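Local atomic coordinates of freshwater cyanophage protein (Microcystis phage Mic1, PDB entry 6L2W), a protein that is of unknown function but is probably a structural protein of the phage, with a novel fold and two copies in its assembly. Residues F3-H9 with S82-K88; F18-V22 with L33-Y39; I23-K28 with V55-C59. All blocks are in the same frame, centred on the assembly; numbering follows the deposited sequence.

Interaction 1 of 3, residues F3-H9 with S82-K88; sequences FVRLSYH and SYHLELK
The rings of His9 and His84 meet at the end of an antiparallel strand pair, each with CG between its backbone N and carbonyl carbon (chi1 32° in His9, 83° in His84). This brings His9 NE2 to 2.9 Å from His84 ND1 in a hydrogen bond whose proton could belong to either ring. The nitrogens meet at the ring edges, and neither ring lies over the other. His84 CE1 also packs 3.7 Å from Ser7 CB.

On the face that carries Ser7 and His84, Arg5 and Glu86 run side by side. CG is anti to the backbone N in both. Their salt bridge is long, with Arg5 NH2 3.9 Å from Glu86 OE1, and the two flat groups are strongly turned against each other. The firmer polar partners lie outside: Arg5 NH1 bonds to Phe42 O, and Glu86 OE2 pairs with Arg74. A water accompanies the backbone here. It donates to Arg5 O and His84 O and lies 2.6 Å from Ser7 OG.

The other face is mainly apolar. Val4 CG1 touches Leu85 CD1 at 4.0 Å, and Tyr8 CB lies 3.6 Å from Tyr83 CD1. Leu6 turns CD1 toward the partner strand.

The hydrogen-bonded pairs are Phe3 with Lys88, Arg5 with Glu86 and Ser7 with His84. Ser7 N to His84 O is short, 2.7 Å, and nearly straight.

The pair is central in the sheet. Strand 17-23 and the short strand 45-46 border strand 2-12, and strand 75-77 borders strand 83-89. Helix 51-61 covers the mainly apolar face through Val55, Tyr58 and Cys59. Tyr77 of the same chain stacks on His84, and Tyr77 of the second subunit meets the His9 ring and packs on His84.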
loop_
_atom_site.group_PDB
_atom_site.type_symbol
_atom_site.label_atom_id
_atom_site.label_comp_id
_atom_site.label_asym_id
_atom_site.label_seq_id
_atom_site.Cartn_x
_atom_site.Cartn_y
_atom_site.Cartn_z
ATOM N N PHE B 3 -13.050 -8.833 -5.314
ATOM C CA PHE B 3 -11.772 -9.002 -6.009
ATOM C C PHE B 3 -10.600 -8.804 -5.053
ATOM O O PHE B 3 -10.683 -8.230 -3.963
ATOM C CB PHE B 3 -11.571 -7.985 -7.138
ATOM C CG PHE B 3 -12.704 -7.876 -8.122
ATOM C CD1 PHE B 3 -12.634 -8.506 -9.355
ATOM C CD2 PHE B 3 -13.823 -7.116 -7.826
ATOM C CE1 PHE B 3 -13.671 -8.391 -10.267
ATOM C CE2 PHE B 3 -14.861 -7.008 -8.737
ATOM C CZ PHE B 3 -14.784 -7.643 -9.954
ATOM N N VAL B 4 -9.488 -9.163 -5.628
ATOM C CA VAL B 4 -8.288 -9.418 -4.971
ATOM C C VAL B 4 -7.165 -9.030 -5.945
ATOM O O VAL B 4 -7.252 -9.342 -7.159
ATOM C CB VAL B 4 -8.295 -10.902 -4.568
ATOM C CG1 VAL B 4 -7.122 -11.678 -5.129
ATOM C CG2 VAL B 4 -8.443 -11.047 -3.067
ATOM N N ARG B 5 -6.164 -8.303 -5.433
ATOM C CA ARG B 5 -5.005 -7.924 -6.228
ATOM C C ARG B 5 -3.733 -8.065 -5.379
ATOM O O ARG B 5 -3.682 -7.726 -4.193
ATOM C CB ARG B 5 -5.161 -6.482 -6.733
ATOM C CG ARG B 5 -4.035 -6.033 -7.649
ATOM C CD ARG B 5 -4.365 -4.769 -8.414
ATOM N NE ARG B 5 -4.406 -3.607 -7.554
ATOM C CZ ARG B 5 -4.442 -2.350 -7.977
ATOM N NH1 ARG B 5 -4.416 -2.069 -9.272
ATOM N NH2 ARG B 5 -4.475 -1.371 -7.090
ATOM N N LEU B 6 -2.687 -8.495 -6.039
ATOM C CA LEU B 6 -1.448 -8.743 -5.405
ATOM C C LEU B 6 -0.440 -7.739 -5.951
ATOM O O LEU B 6 -0.193 -7.742 -7.139
ATOM C CB LEU B 6 -1.028 -10.177 -5.736
ATOM C CG LEU B 6 0.366 -10.561 -5.259
ATOM C CD1 LEU B 6 0.474 -10.381 -3.754
ATOM C CD2 LEU B 6 0.712 -11.992 -5.662
ATOM N N SER B 7 0.153 -6.928 -5.084
ATOM C CA SER B 7 1.113 -5.944 -5.538
ATOM C C SER B 7 2.524 -6.268 -5.030
ATOM O O SER B 7 2.707 -6.954 -4.007
ATOM C CB SER B 7 0.705 -4.551 -5.132
ATOM O OG SER B 7 -0.636 -4.285 -5.505
ATOM N N TYR B 8 3.510 -5.723 -5.749
ATOM C CA TYR B 8 4.869 -5.779 -5.310
ATOM C C TYR B 8 5.426 -4.350 -5.261
ATOM O O TYR B 8 4.956 -3.453 -5.962
ATOM C CB TYR B 8 5.682 -6.746 -6.172
ATOM C CG TYR B 8 6.044 -6.260 -7.555
ATOM C CD1 TYR B 8 7.250 -5.623 -7.801
ATOM C CD2 TYR B 8 5.207 -6.486 -8.634
ATOM C CE1 TYR B 8 7.597 -5.211 -9.073
ATOM C CE2 TYR B 8 5.538 -6.087 -9.916
ATOM C CZ TYR B 8 6.738 -5.447 -10.133
ATOM O OH TYR B 8 7.043 -5.028 -11.385
ATOM N N HIS B 9 6.419 -4.146 -4.403
ATOM C CA HIS B 9 7.022 -2.833 -4.250
ATOM C C HIS B 9 8.296 -2.963 -3.435
ATOM O O HIS B 9 8.328 -3.632 -2.422
ATOM C CB HIS B 9 6.072 -1.859 -3.555
ATOM C CG HIS B 9 5.184 -2.540 -2.571
ATOM N ND1 HIS B 9 5.687 -3.303 -1.542
ATOM C CD2 HIS B 9 3.839 -2.593 -2.467
ATOM C CE1 HIS B 9 4.681 -3.833 -0.860
ATOM N NE2 HIS B 9 3.542 -3.399 -1.395
ATOM N N SER B 82 7.851 -6.739 0.662
ATOM C CA SER B 82 7.986 -6.668 -0.796
ATOM C C SER B 82 6.637 -6.785 -1.538
ATOM O O SER B 82 6.541 -6.368 -2.696
ATOM C CB SER B 82 8.893 -7.756 -1.255
ATOM O OG SER B 82 10.200 -7.567 -0.763
ATOM N N TYR B 83 5.626 -7.411 -0.927
ATOM C CA TYR B 83 4.351 -7.710 -1.594
ATOM C C TYR B 83 3.199 -7.345 -0.666
ATOM O O TYR B 83 3.324 -7.381 0.531
ATOM C CB TYR B 83 4.193 -9.194 -1.965
ATOM C CG TYR B 83 5.416 -9.808 -2.581
ATOM C CD1 TYR B 83 5.723 -9.587 -3.908
ATOM C CD2 TYR B 83 6.301 -10.538 -1.821
ATOM C CE1 TYR B 83 6.874 -10.088 -4.477
ATOM C CE2 TYR B 83 7.466 -11.049 -2.370
ATOM C CZ TYR B 83 7.761 -10.801 -3.695
ATOM O OH TYR B 83 8.915 -11.260 -4.249
ATOM N N HIS B 84 2.051 -7.071 -1.230
ATOM C CA HIS B 84 0.873 -7.123 -0.405
ATOM C C HIS B 84 -0.336 -7.510 -1.244
ATOM O O HIS B 84 -0.321 -7.387 -2.472
ATOM C CB HIS B 84 0.678 -5.809 0.356
ATOM C CG HIS B 84 0.010 -4.741 -0.428
ATOM N ND1 HIS B 84 0.690 -3.993 -1.341
ATOM C CD2 HIS B 84 -1.264 -4.280 -0.416
ATOM C CE1 HIS B 84 -0.135 -3.084 -1.854
ATOM N NE2 HIS B 84 -1.344 -3.245 -1.310
ATOM N N LEU B 85 -1.347 -8.007 -0.539
ATOM C CA LEU B 85 -2.620 -8.376 -1.126
ATOM C C LEU B 85 -3.691 -7.363 -0.703
ATOM O O LEU B 85 -3.669 -6.820 0.402
ATOM C CB LEU B 85 -2.983 -9.786 -0.653
ATOM C CG LEU B 85 -4.285 -10.343 -1.217
ATOM C CD1 LEU B 85 -4.091 -10.774 -2.668
ATOM C CD2 LEU B 85 -4.788 -11.496 -0.373
ATOM N N GLU B 86 -4.664 -7.163 -1.571
ATOM C CA GLU B 86 -5.721 -6.205 -1.320
ATOM C C GLU B 86 -7.056 -6.838 -1.684
ATOM O O GLU B 86 -7.192 -7.398 -2.736
ATOM C CB GLU B 86 -5.514 -4.938 -2.159
ATOM C CG GLU B 86 -6.532 -3.827 -1.887
ATOM C CD GLU B 86 -6.350 -2.554 -2.723
ATOM O OE1 GLU B 86 -5.302 -2.429 -3.429
ATOM O OE2 GLU B 86 -7.276 -1.711 -2.708
ATOM N N LEU B 87 -8.026 -6.747 -0.809
ATOM C CA LEU B 87 -9.354 -7.236 -1.156
ATOM C C LEU B 87 -10.263 -6.023 -1.403
ATOM O O LEU B 87 -10.188 -5.082 -0.614
ATOM C CB LEU B 87 -9.862 -8.085 0.012
ATOM C CG LEU B 87 -11.353 -8.372 0.029
ATOM C CD1 LEU B 87 -11.702 -9.496 -0.925
ATOM C CD2 LEU B 87 -11.796 -8.717 1.429
ATOM N N LYS B 88 -11.103 -6.053 -2.455
ATOM C CA LYS B 88 -12.164 -5.018 -2.646
ATOM C C LYS B 88 -13.491 -5.655 -3.090
ATOM O O LYS B 88 -13.519 -6.796 -3.567
ATOM C CB LYS B 88 -11.701 -3.920 -3.610
ATOM C CG LYS B 88 -11.828 -4.189 -5.099
ATOM C CD LYS B 88 -11.811 -2.892 -5.905
ATOM C CE LYS B 88 -11.163 -3.006 -7.266
ATOM N NZ LYS B 88 -12.136 -3.224 -8.361
HETATM O O HOH W 1 -2.393 -5.286 -3.812
#

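Interaction 2 of 3, residues F18-V22 with L33-Y39; sequences FDAGV and LSEIEDY
One backbone hydrogen bond ties Leu33 to Ala20, and apolar side chains make most of the rest of the contact. Leu33 N donates to Ala20 O over 3.1 Å. The bond is bent, with an angle of 143° at the hydrogen, and the donor is tilted out of the carbonyl plane. It lies where the chain leaves strand 30-32 and enters the short 3-10 segment 33-35. That segment closes on itself through Ile36 N to Leu33 O.

The apolar contacts fall into two groups. In the first, Leu33 CD1 packs 3.9 Å from Ala20 CB. The fit to Phe18 is looser, with Leu33 CD1 4.4 Å from Phe18 CE2. Leu33 CG comes 3.5 Å from Ala20 O, next to the hydrogen bond. Gly21 is nearest Leu33 by backbone, with their CA atoms 4.7 Å apart.

The second group gathers round Val22. Val22 CG2, anti to the carbonyl carbon, makes the closest touch between side chains, 3.7 Å from Tyr39 CE1. The methyl approaches the ring obliquely. Tyr39 reaches it with CG anti to its backbone N (chi1 178°), which carries the ring back toward the strand. Val22 CG2 also meets Ile36 CD1 at 4.2 Å, so one branch is shared by two residues of the loop. Val22 and Ile36 both also touch Phe42.

Contacts with the second subunit continue this packing. Phe73 of that subunit meets Tyr39 edge-to-face and packs on Phe18 and Leu33. Asp72 of the same subunit accepts a hydrogen bond from Tyr39 N.

Strands 17-23 and 30-32 form an antiparallel beta hairpin, and the loop that follows, 33-39, folds back against the first strand. Together they form part of the subunit interface of this novel fold.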
loop_
_atom_site.group_PDB
_atom_site.type_symbol
_atom_site.label_atom_id
_atom_site.label_comp_id
_atom_site.label_asym_id
_atom_site.label_seq_id
_atom_site.Cartn_x
_atom_site.Cartn_y
_atom_site.Cartn_z
ATOM N N PHE B 18 12.402 3.087 -7.246
ATOM C CA PHE B 18 11.199 2.459 -6.760
ATOM C C PHE B 18 10.752 1.449 -7.807
ATOM O O PHE B 18 10.582 1.816 -8.959
ATOM C CB PHE B 18 10.097 3.501 -6.533
ATOM C CG PHE B 18 8.837 2.939 -5.930
ATOM C CD1 PHE B 18 8.869 2.282 -4.709
ATOM C CD2 PHE B 18 7.617 3.085 -6.565
ATOM C CE1 PHE B 18 7.715 1.750 -4.156
ATOM C CE2 PHE B 18 6.460 2.569 -6.000
ATOM C CZ PHE B 18 6.514 1.891 -4.805
ATOM N N ASP B 19 10.577 0.205 -7.392
ATOM C CA ASP B 19 10.308 -0.893 -8.307
ATOM C C ASP B 19 8.982 -1.542 -7.894
ATOM O O ASP B 19 8.998 -2.463 -7.070
ATOM C CB ASP B 19 11.482 -1.882 -8.293
ATOM C CG ASP B 19 11.389 -3.042 -9.281
ATOM O OD1 ASP B 19 10.366 -3.141 -10.016
ATOM O OD2 ASP B 19 12.348 -3.835 -9.326
ATOM N N ALA B 20 7.859 -1.071 -8.446
ATOM C CA ALA B 20 6.548 -1.598 -8.069
ATOM C C ALA B 20 5.729 -2.041 -9.293
ATOM O O ALA B 20 6.152 -1.887 -10.414
ATOM C CB ALA B 20 5.798 -0.572 -7.252
ATOM N N GLY B 21 4.547 -2.600 -9.014
ATOM C CA GLY B 21 3.652 -3.172 -9.999
ATOM C C GLY B 21 2.744 -4.233 -9.374
ATOM O O GLY B 21 2.600 -4.293 -8.166
ATOM N N VAL B 22 2.176 -5.092 -10.221
ATOM C CA VAL B 22 1.137 -6.039 -9.871
ATOM C C VAL B 22 1.610 -7.423 -10.312
ATOM O O VAL B 22 2.304 -7.564 -11.326
ATOM C CB VAL B 22 -0.189 -5.651 -10.550
ATOM C CG1 VAL B 22 -1.252 -6.722 -10.412
ATOM C CG2 VAL B 22 -0.712 -4.324 -10.029
ATOM N N LEU B 33 4.991 -1.040 -13.208
ATOM C CA LEU B 33 4.228 0.199 -13.277
ATOM C C LEU B 33 4.367 0.861 -14.642
ATOM O O LEU B 33 3.411 1.439 -15.135
ATOM C CB LEU B 33 4.753 1.163 -12.211
ATOM C CG LEU B 33 4.130 0.978 -10.845
ATOM C CD1 LEU B 33 4.597 2.070 -9.906
ATOM C CD2 LEU B 33 2.617 0.974 -10.967
ATOM N N SER B 34 5.577 0.817 -15.178
ATOM C CA SER B 34 5.898 1.409 -16.472
ATOM C C SER B 34 5.000 0.836 -17.576
ATOM O O SER B 34 4.724 1.529 -18.544
ATOM C CB SER B 34 7.333 1.154 -16.784
ATOM O OG SER B 34 7.572 -0.245 -16.771
ATOM N N GLU B 35 4.565 -0.420 -17.419
ATOM C CA GLU B 35 3.759 -1.140 -18.425
ATOM C C GLU B 35 2.259 -1.079 -18.092
ATOM O O GLU B 35 1.478 -1.795 -18.722
ATOM C CB GLU B 35 4.141 -2.629 -18.508
ATOM C CG GLU B 35 5.637 -2.921 -18.524
ATOM C CD GLU B 35 6.018 -4.384 -18.316
ATOM O OE1 GLU B 35 6.069 -5.126 -19.317
ATOM O OE2 GLU B 35 6.275 -4.787 -17.153
ATOM N N ILE B 36 1.842 -0.284 -17.108
ATOM C CA ILE B 36 0.433 -0.295 -16.664
ATOM C C ILE B 36 -0.150 1.098 -16.914
ATOM O O ILE B 36 0.372 2.092 -16.400
ATOM C CB ILE B 36 0.283 -0.698 -15.178
ATOM C CG1 ILE B 36 0.683 -2.151 -14.907
ATOM C CG2 ILE B 36 -1.131 -0.438 -14.692
ATOM C CD1 ILE B 36 0.812 -2.473 -13.448
ATOM N N GLU B 37 -1.266 1.141 -17.640
ATOM C CA GLU B 37 -1.808 2.389 -18.128
ATOM C C GLU B 37 -2.909 2.886 -17.190
ATOM O O GLU B 37 -2.923 4.070 -16.845
ATOM C CB GLU B 37 -2.304 2.224 -19.564
ATOM C CG GLU B 37 -1.704 3.252 -20.512
ATOM C CD GLU B 37 -2.736 4.152 -21.166
ATOM O OE1 GLU B 37 -3.245 5.060 -20.481
ATOM O OE2 GLU B 37 -3.043 3.926 -22.347
ATOM N N ASP B 38 -3.811 2.012 -16.763
ATOM C CA ASP B 38 -4.872 2.459 -15.854
ATOM C C ASP B 38 -4.771 1.639 -14.557
ATOM O O ASP B 38 -5.440 0.610 -14.416
ATOM C CB ASP B 38 -6.220 2.396 -16.583
ATOM C CG ASP B 38 -7.433 2.624 -15.705
ATOM O OD1 ASP B 38 -7.292 3.282 -14.656
ATOM O OD2 ASP B 38 -8.501 2.116 -16.068
ATOM N N TYR B 39 -3.948 2.127 -13.614
ATOM C CA TYR B 39 -3.370 1.271 -12.569
ATOM C C TYR B 39 -4.460 0.750 -11.639
ATOM O O TYR B 39 -4.478 -0.419 -11.285
ATOM C CB TYR B 39 -2.300 1.978 -11.731
ATOM C CG TYR B 39 -1.740 1.100 -10.636
ATOM C CD1 TYR B 39 -0.737 0.192 -10.906
ATOM C CD2 TYR B 39 -2.253 1.122 -9.351
ATOM C CE1 TYR B 39 -0.241 -0.660 -9.940
ATOM C CE2 TYR B 39 -1.766 0.283 -8.361
ATOM C CZ TYR B 39 -0.749 -0.612 -8.658
ATOM O OH TYR B 39 -0.221 -1.450 -7.718
#

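Interaction 3 of 3, residues I23-K28 with V55-C59; sequences IDLNTK and VCEYC
Lys28 lies over one face of the Tyr58 ring, and this is the tight part of the contact. Lys28 CG stands 3.6 Å from the centroid of the Tyr58 ring in a CH-pi contact, offset toward the hydroxyl end, and is 3.3 Å from Tyr58 CZ. Further along the chain, Lys28 CE sits 3.7 Å from Tyr58 CG. The two side chains thus slide past each other in opposite directions. A bend at chi2 (74°) lets the lysine run along the ring, while Tyr58, with CG anti to its backbone N (chi1 -179°), extends from the helix to meet it.

The buried side is packed at ordinary van der Waals distances. Leu25 crosses Val55 at about a right angle, with Leu25 CD1 4.2 Å from Val55 CG2. The other methyl, Leu25 CD2, is 4.2 Å from Tyr58 CD2. Leu45 and Val4 fill in around Leu25, and Leu6 packs on Tyr58.

The exposed turn contrasts with this, for Asn26 and Thr27 keep clear of residues 55-59. There the turn is held from within: Asp24 OD1 accepts from Asn26 N, making an Asx turn, and from Thr27 N. The two donors come from opposite faces of the carboxylate plane.

No hydrogen bond joins residues 23-28 to residues 55-59. Lys28 NZ instead bonds to Leu25 O at 2.9 Å, within its own turn. The ammonium is far from the ring centroid, so any cation-pi attraction is at most weak. The chemistry implies that this loop is held to the helix by apolar and CH-pi packing, while Asp24 OD1 and Lys28 NZ bond within the turn.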
loop_
_atom_site.group_PDB
_atom_site.type_symbol
_atom_site.label_atom_id
_atom_site.label_comp_id
_atom_site.label_asym_id
_atom_site.label_seq_id
_atom_site.Cartn_x
_atom_site.Cartn_y
_atom_site.Cartn_z
ATOM N N ILE B 23 1.320 -8.438 -9.525
ATOM C CA ILE B 23 1.594 -9.796 -9.984
ATOM C C ILE B 23 0.269 -10.352 -10.496
ATOM O O ILE B 23 -0.724 -10.325 -9.781
ATOM C CB ILE B 23 2.215 -10.675 -8.881
ATOM C CG1 ILE B 23 3.543 -10.109 -8.380
ATOM C CG2 ILE B 23 2.412 -12.103 -9.375
ATOM C CD1 ILE B 23 3.913 -10.562 -6.994
ATOM N N ASP B 24 0.219 -10.782 -11.750
ATOM C CA ASP B 24 -1.064 -11.299 -12.255
ATOM C C ASP B 24 -1.363 -12.602 -11.508
ATOM O O ASP B 24 -0.549 -13.500 -11.526
ATOM C CB ASP B 24 -1.051 -11.513 -13.773
ATOM C CG ASP B 24 -2.370 -12.069 -14.279
ATOM O OD1 ASP B 24 -2.656 -13.279 -13.994
ATOM O OD2 ASP B 24 -3.132 -11.282 -14.895
ATOM N N LEU B 25 -2.520 -12.699 -10.869
ATOM C CA LEU B 25 -2.807 -13.858 -10.042
ATOM C C LEU B 25 -3.190 -15.096 -10.878
ATOM O O LEU B 25 -3.328 -16.175 -10.292
ATOM C CB LEU B 25 -3.914 -13.496 -9.048
ATOM C CG LEU B 25 -3.396 -12.937 -7.725
ATOM C CD1 LEU B 25 -4.529 -12.435 -6.848
ATOM C CD2 LEU B 25 -2.566 -13.977 -6.987
ATOM N N ASN B 26 -3.340 -14.981 -12.203
ATOM C CA ASN B 26 -3.532 -16.172 -13.075
ATOM C C ASN B 26 -2.172 -16.697 -13.538
ATOM O O ASN B 26 -1.812 -17.822 -13.241
ATOM C CB ASN B 26 -4.399 -15.882 -14.304
ATOM C CG ASN B 26 -5.844 -15.609 -13.960
ATOM O OD1 ASN B 26 -6.396 -14.575 -14.331
ATOM N ND2 ASN B 26 -6.460 -16.530 -13.244
ATOM N N THR B 27 -1.425 -15.854 -14.241
ATOM C CA THR B 27 -0.151 -16.268 -14.849
ATOM C C THR B 27 0.973 -16.245 -13.806
ATOM O O THR B 27 2.016 -16.861 -14.022
ATOM C CB THR B 27 0.232 -15.420 -16.075
ATOM O OG1 THR B 27 1.655 -15.434 -16.157
ATOM C CG2 THR B 27 -0.213 -13.975 -16.033
ATOM N N LYS B 28 0.773 -15.531 -12.697
ATOM C CA LYS B 28 1.806 -15.312 -11.669
ATOM C C LYS B 28 3.000 -14.558 -12.275
ATOM O O LYS B 28 4.115 -14.665 -11.779
ATOM C CB LYS B 28 2.216 -16.640 -11.016
ATOM C CG LYS B 28 1.412 -17.036 -9.787
ATOM C CD LYS B 28 0.022 -17.526 -10.062
ATOM C CE LYS B 28 -0.644 -18.094 -8.828
ATOM N NZ LYS B 28 -2.058 -18.458 -9.088
ATOM N N VAL B 55 -5.499 -18.584 -3.973
ATOM C CA VAL B 55 -4.951 -17.257 -3.802
ATOM C C VAL B 55 -4.220 -17.210 -2.451
ATOM O O VAL B 55 -3.091 -16.725 -2.370
ATOM C CB VAL B 55 -6.059 -16.194 -3.927
ATOM C CG1 VAL B 55 -5.722 -14.920 -3.175
ATOM C CG2 VAL B 55 -6.382 -15.896 -5.389
ATOM N N CYS B 56 -4.831 -17.752 -1.400
ATOM C CA CYS B 56 -4.201 -17.660 -0.079
ATOM C C CYS B 56 -2.906 -18.466 -0.028
ATOM O O CYS B 56 -1.965 -18.095 0.683
ATOM C CB CYS B 56 -5.119 -18.148 1.025
ATOM S SG CYS B 56 -6.449 -16.974 1.366
ATOM N N GLU B 57 -2.880 -19.551 -0.773
ATOM C CA GLU B 57 -1.741 -20.471 -0.767
ATOM C C GLU B 57 -0.553 -19.801 -1.471
ATOM O O GLU B 57 0.619 -19.921 -1.052
ATOM C CB GLU B 57 -2.124 -21.789 -1.448
ATOM C CG GLU B 57 -2.971 -22.699 -0.565
ATOM C CD GLU B 57 -3.229 -24.110 -1.090
ATOM O OE1 GLU B 57 -3.962 -24.252 -2.102
ATOM O OE2 GLU B 57 -2.711 -25.071 -0.472
ATOM N N TYR B 58 -0.847 -19.096 -2.550
ATOM C CA TYR B 58 0.227 -18.488 -3.283
ATOM C C TYR B 58 0.782 -17.305 -2.466
ATOM O O TYR B 58 1.998 -17.125 -2.390
ATOM C CB TYR B 58 -0.238 -18.133 -4.695
ATOM C CG TYR B 58 0.855 -17.518 -5.517
ATOM C CD1 TYR B 58 1.920 -18.272 -5.977
ATOM C CD2 TYR B 58 0.867 -16.158 -5.770
ATOM C CE1 TYR B 58 2.953 -17.695 -6.703
ATOM C CE2 TYR B 58 1.885 -15.567 -6.498
ATOM C CZ TYR B 58 2.936 -16.333 -6.962
ATOM O OH TYR B 58 3.930 -15.729 -7.686
ATOM N N CYS B 59 -0.103 -16.540 -1.825
ATOM C CA CYS B 59 0.318 -15.399 -0.995
ATOM C C CYS B 59 1.193 -15.869 0.176
ATOM O O CYS B 59 2.196 -15.217 0.505
ATOM C CB CYS B 59 -0.893 -14.621 -0.478
ATOM S SG CYS B 59 -1.725 -13.665 -1.778
#

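In the fold
Interaction 1 forms the middle of the sheet, and the other two contacts are nested in the chain between its strands. Its centre lies about 10 Å from that of interaction 3 and about 13 Å from that of interaction 2. Strand 17-23 connects all three. Tyr8 N is 3.0 Å from Gly21 O, and Leu6 O is 2.9 Å from Ile23 N. Interaction 3 meets the mainly apolar face of interaction 1 beneath helix 51-61, with Leu85 CD1 3.8 Å from Cys59 SG. Interactions 1 and 2 both touch the second subunit, while interaction 3 does not. Interactions 2 and 3, about 17 Å apart between centres, adjoin only in sequence.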